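Local coordinates for autoinducer 2-binding protein LsrB (Clostridium saccharobutylicum DSM 13864, PDB 6DSP) that binds the quorum-sensing signal autoinducer-2, as a receptor of the bacterial solute-binding protein 2 family, at residues G131-Q136 / R334-K339; S209-H214 / P229-A234. All coordinates share one frame; numbering follows the deposited sequence.

Contact 1. Residues G131-Q136 / R334-K339; sequences GQMLVQ and RTIFTK
Arg334 NH1 is hydrogen-bonded to two backbone carbonyls, Gln124 O and Leu331 O, while the root of the same side chain lies against Met133. This side chain is bent at chi2 and chi3. Its guanidinium group is thus turned to those carbonyls, and CB is the atom that meets the methionine, 3.9 Å from Met133 SD. Met133 is the single residue of 131-136 that reaches the other segment. Its CG stands anti to the backbone N (chi1 179°) and the chain stays extended through SD, so the methyl group arrives end-on at the strand. CE lies 3.3 Å from Thr335 O, a van der Waals approach to a carbonyl. It also lies 3.8 Å from Ile336 CG1, and the two side chains run past each other in opposite directions. The fold is the two-lobed one of periplasmic binding proteins. Strand 335-337 follows strand 327-330 of the eight-stranded sheet and pairs antiparallel with strand 268-270, beside helix 127-144. Thr335 and Phe337 make the backbone bonds to Leu270 and Trp268. Ile336 also touches Met137, one helical turn beyond Met133, and is itself exposed at the surface. No hydrogen bond joins the two segments.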
loop_
_atom_site.group_PDB
_atom_site.type_symbol
_atom_site.label_atom_id
_atom_site.label_comp_id
_atom_site.label_asym_id
_atom_site.label_seq_id
_atom_site.Cartn_x
_atom_site.Cartn_y
_atom_site.Cartn_z
ATOM N N GLY A 131 4.855 1.985 9.441
ATOM C CA GLY A 131 5.373 0.902 10.259
ATOM C C GLY A 131 4.925 0.999 11.709
ATOM O O GLY A 131 4.505 0.001 12.304
ATOM N N GLN A 132 4.961 2.215 12.283
ATOM C CA GLN A 132 4.537 2.383 13.674
ATOM C C GLN A 132 3.027 2.194 13.817
ATOM O O GLN A 132 2.563 1.626 14.807
ATOM C CB GLN A 132 4.998 3.747 14.161
ATOM C CG GLN A 132 6.508 3.765 14.258
ATOM C CD GLN A 132 7.099 5.083 14.646
ATOM O OE1 GLN A 132 8.289 5.328 14.386
ATOM N NE2 GLN A 132 6.307 5.935 15.286
ATOM N N MET A 133 2.242 2.648 12.819
ATOM C CA MET A 133 0.802 2.418 12.852
ATOM C C MET A 133 0.496 0.928 12.919
ATOM O O MET A 133 -0.363 0.510 13.711
ATOM C CB MET A 133 0.172 3.027 11.602
ATOM C CG MET A 133 -1.325 2.827 11.511
ATOM S SD MET A 133 -1.831 3.505 9.911
ATOM C CE MET A 133 -3.589 3.109 9.941
ATOM N N LEU A 134 1.182 0.108 12.105
ATOM C CA LEU A 134 0.958 -1.340 12.134
ATOM C C LEU A 134 1.227 -1.914 13.516
ATOM O O LEU A 134 0.400 -2.666 14.067
ATOM C CB LEU A 134 1.832 -2.018 11.080
ATOM C CG LEU A 134 1.331 -1.750 9.656
ATOM C CD1 LEU A 134 2.505 -1.961 8.733
ATOM C CD2 LEU A 134 0.191 -2.685 9.258
ATOM N N VAL A 135 2.373 -1.559 14.099
ATOM C CA VAL A 135 2.730 -2.082 15.410
ATOM C C VAL A 135 1.743 -1.610 16.470
ATOM O O VAL A 135 1.342 -2.392 17.345
ATOM C CB VAL A 135 4.179 -1.696 15.759
ATOM C CG1 VAL A 135 4.498 -2.152 17.170
ATOM C CG2 VAL A 135 5.149 -2.290 14.725
ATOM N N GLN A 136 1.320 -0.334 16.397
ATOM C CA GLN A 136 0.395 0.201 17.396
ATOM C C GLN A 136 -0.965 -0.478 17.327
ATOM O O GLN A 136 -1.586 -0.744 18.362
ATOM C CB GLN A 136 0.241 1.710 17.218
ATOM C CG GLN A 136 -0.665 2.320 18.278
ATOM C CD GLN A 136 -0.012 2.292 19.658
ATOM O OE1 GLN A 136 1.150 2.681 19.818
ATOM N NE2 GLN A 136 -0.748 1.823 20.656
ATOM N N ARG A 334 -4.322 8.782 7.758
ATOM C CA ARG A 334 -4.579 7.355 7.672
ATOM C C ARG A 334 -5.709 7.012 8.634
ATOM O O ARG A 334 -6.068 7.814 9.510
ATOM C CB ARG A 334 -3.299 6.548 7.948
ATOM C CG ARG A 334 -2.256 6.772 6.843
ATOM C CD ARG A 334 -0.884 7.138 7.390
ATOM N NE ARG A 334 -0.894 8.451 8.018
ATOM C CZ ARG A 334 -0.820 9.603 7.364
ATOM N NH1 ARG A 334 -0.725 9.646 6.037
ATOM N NH2 ARG A 334 -0.857 10.732 8.056
ATOM N N THR A 335 -6.278 5.812 8.479
ATOM C CA THR A 335 -7.528 5.451 9.132
ATOM C C THR A 335 -7.365 4.116 9.836
ATOM O O THR A 335 -6.861 3.159 9.242
ATOM C CB THR A 335 -8.668 5.348 8.107
ATOM O OG1 THR A 335 -8.697 6.552 7.319
ATOM C CG2 THR A 335 -10.007 5.148 8.833
ATOM N N ILE A 336 -7.810 4.038 11.095
ATOM C CA ILE A 336 -7.834 2.788 11.843
ATOM C C ILE A 336 -9.282 2.338 11.954
ATOM O O ILE A 336 -10.129 3.105 12.431
ATOM C CB ILE A 336 -7.187 2.942 13.231
ATOM C CG1 ILE A 336 -5.709 3.311 13.087
ATOM C CG2 ILE A 336 -7.326 1.664 14.013
ATOM C CD1 ILE A 336 -5.087 3.780 14.386
ATOM N N PHE A 337 -9.567 1.108 11.523
ATOM C CA PHE A 337 -10.923 0.565 11.543
ATOM C C PHE A 337 -11.092 -0.428 12.682
ATOM O O PHE A 337 -10.202 -1.249 12.958
ATOM C CB PHE A 337 -11.254 -0.177 10.246
ATOM C CG PHE A 337 -11.024 0.619 9.010
ATOM C CD1 PHE A 337 -11.898 1.631 8.631
ATOM C CD2 PHE A 337 -9.928 0.344 8.190
ATOM C CE1 PHE A 337 -11.691 2.353 7.465
ATOM C CE2 PHE A 337 -9.739 1.072 7.012
ATOM C CZ PHE A 337 -10.601 2.087 6.669
ATOM N N THR A 338 -12.244 -0.354 13.343
ATOM C CA THR A 338 -12.721 -1.407 14.230
ATOM C C THR A 338 -14.210 -1.596 13.939
ATOM O O THR A 338 -14.783 -0.918 13.077
ATOM C CB THR A 338 -12.550 -1.060 15.716
ATOM O OG1 THR A 338 -13.533 -0.072 16.073
ATOM C CG2 THR A 338 -11.126 -0.599 16.033
ATOM N N LYS A 339 -14.860 -2.513 14.660
ATOM C CA LYS A 339 -16.290 -2.671 14.457
ATOM C C LYS A 339 -17.045 -1.382 14.762
ATOM O O LYS A 339 -18.174 -1.212 14.295
ATOM C CB LYS A 339 -16.795 -3.828 15.332
ATOM C CG LYS A 339 -16.848 -3.503 16.825
ATOM C CD LYS A 339 -17.417 -4.668 17.608
ATOM C CE LYS A 339 -17.199 -4.464 19.088
ATOM N NZ LYS A 339 -17.806 -3.195 19.576
#

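Contact 2. Residues S209-H214 / P229-A234; sequences SILSAH and PGQAQA
Helix 209-213 and helix 229-234 cross at -48°, with their axes 10.5 Å apart, and Leu211 and Ala234 are the nearest CA pair at 8.0 Å. Much of the gap between the helices is bridged by the amide of Gln231. Its CG is anti to the backbone N, and a turn at chi2 (64°) swings the amide across to Ile210 and Leu211. The two amide atoms meet different side chains. OE1 is 3.4 Å from Ile210 CD1, where the side chains cross at about a right angle. NE2 faces the branch of Leu211, 3.7 Å from Leu211 CD1. These are van der Waals contacts. The polar partners of the buried amide are His159 ND1, which bonds to OE1, and Gly207 O, which accepts from NE2. With both ends bonded, the rotation of the amide should be well fixed. The helices are neighbours on one face of a Rossmann-like parallel sheet, in successive beta-alpha-beta units that share strand 219-222. Ile210, Leu211 and Gln231 all touch Ile220 of that strand. Beyond the amide, Leu211 CD1 also reaches the next turn of helix 227-237, lying 4.3 Å from Ala234 CB. Helix 209-213 ends just past this point, and His214 is the first residue to leave helical geometry, its NE2 hydrogen-bonded to Tyr194 OH.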
loop_
_atom_site.group_PDB
_atom_site.type_symbol
_atom_site.label_atom_id
_atom_site.label_comp_id
_atom_site.label_asym_id
_atom_site.label_seq_id
_atom_site.Cartn_x
_atom_site.Cartn_y
_atom_site.Cartn_z
ATOM N N SER A 209 -0.194 -21.944 6.924
ATOM C CA SER A 209 1.170 -22.379 7.225
ATOM C C SER A 209 1.728 -21.665 8.451
ATOM O O SER A 209 2.405 -22.281 9.282
ATOM C CB SER A 209 2.088 -22.113 6.012
ATOM O OG SER A 209 1.775 -22.911 4.869
ATOM N N ILE A 210 1.505 -20.358 8.562
ATOM C CA ILE A 210 2.000 -19.644 9.738
ATOM C C ILE A 210 1.381 -20.194 11.007
ATOM O O ILE A 210 2.080 -20.446 11.994
ATOM C CB ILE A 210 1.713 -18.139 9.612
ATOM C CG1 ILE A 210 2.391 -17.554 8.373
ATOM C CG2 ILE A 210 2.111 -17.413 10.904
ATOM C CD1 ILE A 210 2.034 -16.083 8.155
ATOM N N LEU A 211 0.056 -20.411 11.002
ATOM C CA LEU A 211 -0.617 -20.873 12.203
ATOM C C LEU A 211 -0.270 -22.318 12.527
ATOM O O LEU A 211 -0.300 -22.707 13.703
ATOM C CB LEU A 211 -2.117 -20.675 12.036
ATOM C CG LEU A 211 -2.593 -19.214 12.014
ATOM C CD1 LEU A 211 -4.040 -19.103 11.526
ATOM C CD2 LEU A 211 -2.430 -18.604 13.417
ATOM N N SER A 212 0.074 -23.128 11.523
ATOM C CA SER A 212 0.474 -24.515 11.764
ATOM C C SER A 212 1.907 -24.602 12.306
ATOM O O SER A 212 2.199 -25.408 13.203
ATOM C CB SER A 212 0.351 -25.317 10.462
ATOM O OG SER A 212 -0.989 -25.327 9.978
ATOM N N ALA A 213 2.826 -23.811 11.741
ATOM C CA ALA A 213 4.234 -23.880 12.102
ATOM C C ALA A 213 4.552 -23.068 13.350
ATOM O O ALA A 213 5.586 -23.311 13.977
ATOM C CB ALA A 213 5.089 -23.379 10.934
ATOM N N HIS A 214 3.685 -22.121 13.706
ATOM C CA HIS A 214 3.884 -21.235 14.840
ATOM C C HIS A 214 2.549 -21.137 15.580
ATOM O O HIS A 214 1.919 -20.080 15.656
ATOM C CB HIS A 214 4.365 -19.858 14.382
ATOM C CG HIS A 214 5.551 -19.918 13.483
ATOM N ND1 HIS A 214 6.829 -20.144 13.948
ATOM C CD2 HIS A 214 5.640 -19.857 12.133
ATOM C CE1 HIS A 214 7.657 -20.196 12.918
ATOM N NE2 HIS A 214 6.961 -20.040 11.807
ATOM N N PRO A 229 -6.781 -10.267 4.464
ATOM C CA PRO A 229 -7.979 -11.127 4.416
ATOM C C PRO A 229 -7.626 -12.595 4.306
ATOM O O PRO A 229 -8.341 -13.437 4.859
ATOM C CB PRO A 229 -8.757 -10.609 3.202
ATOM C CG PRO A 229 -7.702 -9.863 2.350
ATOM C CD PRO A 229 -6.758 -9.259 3.382
ATOM N N GLY A 230 -6.513 -12.939 3.656
ATOM C CA GLY A 230 -6.138 -14.343 3.603
ATOM C C GLY A 230 -5.782 -14.881 4.977
ATOM O O GLY A 230 -6.129 -16.017 5.317
ATOM N N GLN A 231 -5.075 -14.072 5.780
ATOM C CA GLN A 231 -4.711 -14.508 7.123
ATOM C C GLN A 231 -5.945 -14.627 8.008
ATOM O O GLN A 231 -6.043 -15.543 8.828
ATOM C CB GLN A 231 -3.750 -13.497 7.720
ATOM C CG GLN A 231 -3.144 -13.987 9.053
ATOM C CD GLN A 231 -2.296 -15.215 8.824
ATOM O OE1 GLN A 231 -1.237 -15.122 8.192
ATOM N NE2 GLN A 231 -2.724 -16.368 9.366
ATOM N N ALA A 232 -6.890 -13.693 7.867
ATOM C CA ALA A 232 -8.133 -13.807 8.621
ATOM C C ALA A 232 -8.882 -15.078 8.225
ATOM O O ALA A 232 -9.382 -15.828 9.085
ATOM C CB ALA A 232 -9.002 -12.582 8.406
ATOM N N GLN A 233 -8.949 -15.364 6.922
ATOM C CA GLN A 233 -9.614 -16.594 6.485
ATOM C C GLN A 233 -8.903 -17.831 7.038
ATOM O O GLN A 233 -9.544 -18.796 7.475
ATOM C CB GLN A 233 -9.630 -16.631 4.956
ATOM C CG GLN A 233 -10.357 -17.852 4.431
ATOM C CD GLN A 233 -11.850 -17.806 4.705
ATOM O OE1 GLN A 233 -12.484 -16.742 4.531
ATOM N NE2 GLN A 233 -12.426 -18.931 5.123
ATOM N N ALA A 234 -7.563 -17.803 7.056
ATOM C CA ALA A 234 -6.819 -18.924 7.613
ATOM C C ALA A 234 -7.158 -19.137 9.085
ATOM O O ALA A 234 -7.325 -20.277 9.540
ATOM C CB ALA A 234 -5.321 -18.684 7.462
#

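Both contacts belong to the lobe built on the four-stranded parallel sheet. Their centres are 20 Å apart and their nearest atoms about 11 Å, so they do not touch. Contact 2 joins helices on one face of that sheet. Helix 127-144, which carries one side of contact 1, packs on helix 166-182, and that helix covers the other face. Along the chain, contact 2 is nested within the loop that contact 1 closes. Neither contact touches the bound autoinducer-2. The side chain of Arg334 is about 10 Å from the ligand. The side chain of Gln231 is about 13 Å from the ligand. Contact 1 has the more direct link, because two of its backbone partners, Gln124 and Leu270, line the pocket.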